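2-nitropropane dioxygenase (Streptomyces ansochromogenes, PDB 3BW2) is an FMN-dependent nitroalkane-oxidising enzyme that probably uses molecular oxygen to denitrify alkyl nitronates such as propionate 3-nitronate. Local coordinates at residues L119-P133 with R140-A152. Sequence-based numbering, arbitrary orientation.
Sequences LDDPVPVVSFHFGVP and RLRRAGTLTLVTA. With FMN (flavin mononucleotide), chain B.
Thr146, with OG1 turned beside its own backbone N (chi1 -61°), gives its hydroxyl proton to Val123 O in the carbonyl plane, OG1 to O 2.7 Å, while CG2 packs on Val126 CG2. The same OG1 accepts from a water held by Val123 N. With CG beside the backbone N (chi1 -62°), Phe128 brings its ring edge to Leu141, CZ to CD1 3.7 Å; Pro133 CG covers the centre of one ring face. Just ahead of strand 125-129, Pro124 O receives Leu147 N; along the strands, Val126 O receives Leu149 N at 3.0 Å, and the ladder fades at a weak Thr151 N to Phe128 O bond of 3.4 Å. Val125 CG1 meets Leu149 CD1 on the other sheet face from Phe128 and Val150. At the C-terminal end of strand 125-129, His129 lays one imidazole face against FMN, CD2 to O2 3.1 Å, and turns its edge to Thr151 OG1. Replacing His129 by an alanine removes the ring and is likely to deprive flavin O2 of this neighbour and Thr151 OG1 of its edge contact. Gln172, which binds FMN, touches both His129 and Thr151. Helix 135-143 joins the two parallel strands into a beta-alpha-beta unit of the TIM barrel, with the flavin at the C-terminal strand ends.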
# COMPACT_ATOMS: atom_id res chain seq x y z
N LEU A 119 26.14 -12.73 -20.83
CA LEU A 119 25.93 -13.82 -21.79
C LEU A 119 27.21 -14.60 -22.03
O LEU A 119 27.18 -15.80 -22.30
CB LEU A 119 25.40 -13.27 -23.11
CG LEU A 119 23.93 -12.85 -23.10
CD1 LEU A 119 23.58 -12.13 -24.40
CD2 LEU A 119 23.05 -14.09 -22.91
N ASP A 120 28.35 -13.92 -21.91
CA ASP A 120 29.63 -14.59 -22.13
C ASP A 120 30.07 -15.42 -20.92
O ASP A 120 30.77 -16.42 -21.06
CB ASP A 120 30.71 -13.56 -22.47
CG ASP A 120 32.04 -14.20 -22.76
OD1 ASP A 120 32.13 -14.99 -23.73
OD2 ASP A 120 33.01 -13.92 -22.02
N ASP A 121 29.64 -15.00 -19.73
CA ASP A 121 29.97 -15.69 -18.49
C ASP A 121 28.71 -15.68 -17.61
O ASP A 121 28.67 -15.04 -16.56
CB ASP A 121 31.11 -14.94 -17.79
CG ASP A 121 31.80 -15.78 -16.73
OD1 ASP A 121 31.29 -16.87 -16.40
OD2 ASP A 121 32.85 -15.35 -16.23
N PRO A 122 27.68 -16.43 -18.02
CA PRO A 122 26.38 -16.55 -17.34
C PRO A 122 26.37 -16.62 -15.81
O PRO A 122 27.20 -17.29 -15.19
CB PRO A 122 25.78 -17.81 -17.96
CG PRO A 122 26.35 -17.81 -19.33
CD PRO A 122 27.79 -17.46 -19.07
N VAL A 123 25.41 -15.91 -15.22
CA VAL A 123 25.22 -15.93 -13.77
C VAL A 123 23.89 -16.65 -13.56
O VAL A 123 23.09 -16.78 -14.48
CB VAL A 123 25.16 -14.50 -13.18
CG1 VAL A 123 26.47 -13.77 -13.49
CG2 VAL A 123 23.97 -13.74 -13.74
N PRO A 124 23.64 -17.13 -12.33
CA PRO A 124 22.39 -17.85 -12.06
C PRO A 124 21.09 -17.09 -12.30
O PRO A 124 20.14 -17.63 -12.88
CB PRO A 124 22.55 -18.25 -10.59
CG PRO A 124 24.03 -18.39 -10.44
CD PRO A 124 24.53 -17.16 -11.16
N VAL A 125 21.03 -15.83 -11.87
CA VAL A 125 19.82 -15.03 -12.01
C VAL A 125 20.13 -13.60 -12.43
O VAL A 125 21.10 -13.00 -11.96
CB VAL A 125 19.05 -14.97 -10.66
CG1 VAL A 125 17.76 -14.16 -10.83
CG2 VAL A 125 18.76 -16.38 -10.16
N VAL A 126 19.30 -13.06 -13.32
CA VAL A 126 19.44 -11.68 -13.77
C VAL A 126 18.06 -11.03 -13.69
O VAL A 126 17.08 -11.62 -14.14
CB VAL A 126 19.95 -11.59 -15.23
CG1 VAL A 126 19.87 -10.14 -15.72
CG2 VAL A 126 21.38 -12.07 -15.31
N SER A 127 17.99 -9.84 -13.11
CA SER A 127 16.71 -9.14 -13.01
C SER A 127 16.84 -7.80 -13.71
O SER A 127 17.95 -7.27 -13.85
CB SER A 127 16.29 -8.95 -11.54
OG SER A 127 17.18 -8.09 -10.85
N PHE A 128 15.72 -7.26 -14.17
CA PHE A 128 15.72 -5.99 -14.88
C PHE A 128 14.81 -4.99 -14.20
O PHE A 128 13.76 -5.36 -13.66
CB PHE A 128 15.25 -6.20 -16.32
CG PHE A 128 16.13 -7.11 -17.13
CD1 PHE A 128 17.15 -6.60 -17.92
CD2 PHE A 128 15.96 -8.49 -17.07
CE1 PHE A 128 17.98 -7.45 -18.66
CE2 PHE A 128 16.78 -9.35 -17.80
CZ PHE A 128 17.80 -8.82 -18.60
N HIS A 129 15.20 -3.72 -14.22
CA HIS A 129 14.40 -2.67 -13.60
C HIS A 129 14.16 -1.55 -14.61
O HIS A 129 14.98 -1.33 -15.51
CB HIS A 129 15.13 -2.11 -12.37
CG HIS A 129 14.21 -1.66 -11.28
ND1 HIS A 129 14.17 -0.36 -10.82
CD2 HIS A 129 13.31 -2.35 -10.54
CE1 HIS A 129 13.28 -0.26 -9.85
NE2 HIS A 129 12.74 -1.46 -9.65
N PHE A 130 13.03 -0.86 -14.46
CA PHE A 130 12.64 0.26 -15.33
C PHE A 130 12.16 -0.19 -16.71
O PHE A 130 12.37 0.51 -17.71
CB PHE A 130 13.79 1.26 -15.49
CG PHE A 130 14.25 1.88 -14.20
CD1 PHE A 130 13.35 2.54 -13.36
CD2 PHE A 130 15.59 1.84 -13.83
CE1 PHE A 130 13.79 3.15 -12.18
CE2 PHE A 130 16.04 2.44 -12.66
CZ PHE A 130 15.13 3.10 -11.83
N GLY A 131 11.51 -1.34 -16.77
CA GLY A 131 11.02 -1.82 -18.05
C GLY A 131 11.22 -3.30 -18.29
O GLY A 131 11.62 -4.03 -17.39
N VAL A 132 10.95 -3.72 -19.52
CA VAL A 132 11.07 -5.11 -19.92
C VAL A 132 12.01 -5.26 -21.12
O VAL A 132 11.91 -4.51 -22.10
CB VAL A 132 9.69 -5.69 -20.35
CG1 VAL A 132 9.80 -7.19 -20.55
CG2 VAL A 132 8.64 -5.36 -19.31
N PRO A 133 12.93 -6.22 -21.07
CA PRO A 133 13.88 -6.46 -22.16
C PRO A 133 13.19 -7.06 -23.38
O PRO A 133 12.12 -7.65 -23.26
CB PRO A 133 14.88 -7.45 -21.55
CG PRO A 133 14.72 -7.27 -20.08
CD PRO A 133 13.25 -7.06 -19.90
N ARG A 140 17.91 -15.43 -25.08
CA ARG A 140 19.34 -15.72 -25.07
C ARG A 140 19.84 -16.03 -23.67
O ARG A 140 20.66 -16.94 -23.48
CB ARG A 140 20.12 -14.55 -25.68
CG ARG A 140 21.56 -14.92 -26.02
CD ARG A 140 22.15 -13.97 -27.06
NE ARG A 140 21.32 -13.92 -28.27
CZ ARG A 140 21.63 -13.22 -29.35
NH1 ARG A 140 22.76 -12.51 -29.39
NH2 ARG A 140 20.82 -13.22 -30.40
N LEU A 141 19.36 -15.29 -22.67
CA LEU A 141 19.77 -15.54 -21.29
C LEU A 141 19.27 -16.92 -20.85
O LEU A 141 19.98 -17.66 -20.17
CB LEU A 141 19.22 -14.46 -20.35
CG LEU A 141 19.99 -13.13 -20.38
CD1 LEU A 141 19.22 -12.08 -19.60
CD2 LEU A 141 21.38 -13.33 -19.80
N ARG A 142 18.05 -17.26 -21.26
CA ARG A 142 17.48 -18.55 -20.92
C ARG A 142 18.35 -19.66 -21.49
O ARG A 142 18.65 -20.64 -20.80
CB ARG A 142 16.06 -18.66 -21.48
CG ARG A 142 15.42 -20.03 -21.29
CD ARG A 142 14.01 -20.06 -21.86
NE ARG A 142 13.14 -19.08 -21.20
CZ ARG A 142 12.79 -19.14 -19.92
NH1 ARG A 142 13.23 -20.14 -19.16
NH2 ARG A 142 12.01 -18.21 -19.39
N ARG A 143 18.76 -19.52 -22.75
CA ARG A 143 19.60 -20.53 -23.38
C ARG A 143 20.92 -20.67 -22.65
O ARG A 143 21.48 -21.76 -22.57
CB ARG A 143 19.88 -20.17 -24.85
CG ARG A 143 18.64 -20.10 -25.72
CD ARG A 143 18.99 -20.37 -27.18
NE ARG A 143 19.44 -21.75 -27.37
CZ ARG A 143 19.91 -22.24 -28.51
NH1 ARG A 143 20.00 -21.46 -29.58
NH2 ARG A 143 20.29 -23.51 -28.58
N ALA A 144 21.43 -19.57 -22.11
CA ALA A 144 22.70 -19.59 -21.39
C ALA A 144 22.53 -20.20 -20.00
O ALA A 144 23.50 -20.35 -19.26
CB ALA A 144 23.26 -18.17 -21.28
N GLY A 145 21.30 -20.55 -19.64
CA GLY A 145 21.05 -21.14 -18.34
C GLY A 145 20.77 -20.16 -17.22
O GLY A 145 20.83 -20.52 -16.05
N THR A 146 20.45 -18.91 -17.57
CA THR A 146 20.16 -17.89 -16.56
C THR A 146 18.66 -17.69 -16.39
O THR A 146 17.92 -17.63 -17.37
CB THR A 146 20.78 -16.52 -16.95
OG1 THR A 146 22.20 -16.64 -17.05
CG2 THR A 146 20.42 -15.46 -15.91
N LEU A 147 18.20 -17.59 -15.14
CA LEU A 147 16.78 -17.35 -14.89
C LEU A 147 16.58 -15.84 -14.94
O LEU A 147 17.43 -15.07 -14.49
CB LEU A 147 16.37 -17.89 -13.51
CG LEU A 147 16.46 -19.42 -13.38
CD1 LEU A 147 16.06 -19.84 -11.97
CD2 LEU A 147 15.55 -20.07 -14.41
N THR A 148 15.46 -15.41 -15.51
CA THR A 148 15.19 -13.98 -15.65
C THR A 148 14.01 -13.47 -14.85
O THR A 148 12.94 -14.09 -14.83
CB THR A 148 14.98 -13.62 -17.13
OG1 THR A 148 13.90 -14.41 -17.67
CG2 THR A 148 16.24 -13.90 -17.94
N LEU A 149 14.21 -12.34 -14.18
CA LEU A 149 13.18 -11.69 -13.38
C LEU A 149 13.02 -10.25 -13.85
O LEU A 149 13.98 -9.63 -14.29
CB LEU A 149 13.57 -11.69 -11.90
CG LEU A 149 13.39 -12.96 -11.07
CD1 LEU A 149 14.12 -14.13 -11.70
CD2 LEU A 149 13.92 -12.70 -9.68
N VAL A 150 11.79 -9.74 -13.76
CA VAL A 150 11.49 -8.37 -14.15
C VAL A 150 10.46 -7.77 -13.20
O VAL A 150 9.48 -8.42 -12.84
CB VAL A 150 10.91 -8.29 -15.59
CG1 VAL A 150 10.65 -6.84 -15.96
CG2 VAL A 150 11.88 -8.93 -16.58
N THR A 151 10.68 -6.52 -12.79
CA THR A 151 9.73 -5.86 -11.89
C THR A 151 8.51 -5.31 -12.63
O THR A 151 8.62 -4.84 -13.77
CB THR A 151 10.40 -4.69 -11.13
OG1 THR A 151 11.32 -5.21 -10.17
CG2 THR A 151 9.35 -3.83 -10.42
N ALA A 152 7.36 -5.39 -11.98
CA ALA A 152 6.10 -4.87 -12.51
C ALA A 152 5.39 -4.22 -11.32
O ALA A 152 5.50 -4.72 -10.20
CB ALA A 152 5.25 -6.01 -13.07
N1 FMN B . 15.78 -2.35 -7.32
C2 FMN B . 16.45 -2.67 -8.51
O2 FMN B . 15.92 -3.42 -9.33
N3 FMN B . 17.71 -2.16 -8.78
C4 FMN B . 18.38 -1.32 -7.90
O4 FMN B . 19.51 -0.89 -8.17
C4A FMN B . 17.72 -0.99 -6.68
N5 FMN B . 18.35 -0.18 -5.73
C5A FMN B . 17.74 0.13 -4.51
C6 FMN B . 18.42 0.94 -3.57
C7 FMN B . 17.85 1.29 -2.30
C7M FMN B . 18.90 1.43 -1.17
C8 FMN B . 16.55 0.72 -2.03
C8M FMN B . 16.08 0.35 -0.63
C9 FMN B . 15.84 -0.08 -2.98
C9A FMN B . 16.43 -0.38 -4.23
N10 FMN B . 15.78 -1.20 -5.19
C10 FMN B . 16.42 -1.52 -6.41
C1' FMN B . 14.31 -1.61 -5.00
C2' FMN B . 14.30 -3.06 -4.47
O2' FMN B . 14.44 -3.95 -5.57
C3' FMN B . 12.96 -3.44 -3.75
O3' FMN B . 11.92 -3.21 -4.70
C4' FMN B . 12.66 -2.60 -2.49
O4' FMN B . 13.85 -2.56 -1.71
C5' FMN B . 11.50 -3.25 -1.67
O5' FMN B . 11.20 -2.48 -0.47
P FMN B . 11.89 -2.63 1.00
O1P FMN B . 12.03 -4.08 0.72
O2P FMN B . 10.58 -1.98 1.42
O3P FMN B . 12.96 -1.72 0.43
O HOH W 1 23.87 -14.33 -16.97
O HOH W 2 19.99 -20.35 -13.28
O HOH W 3 10.73 -2.53 -14.03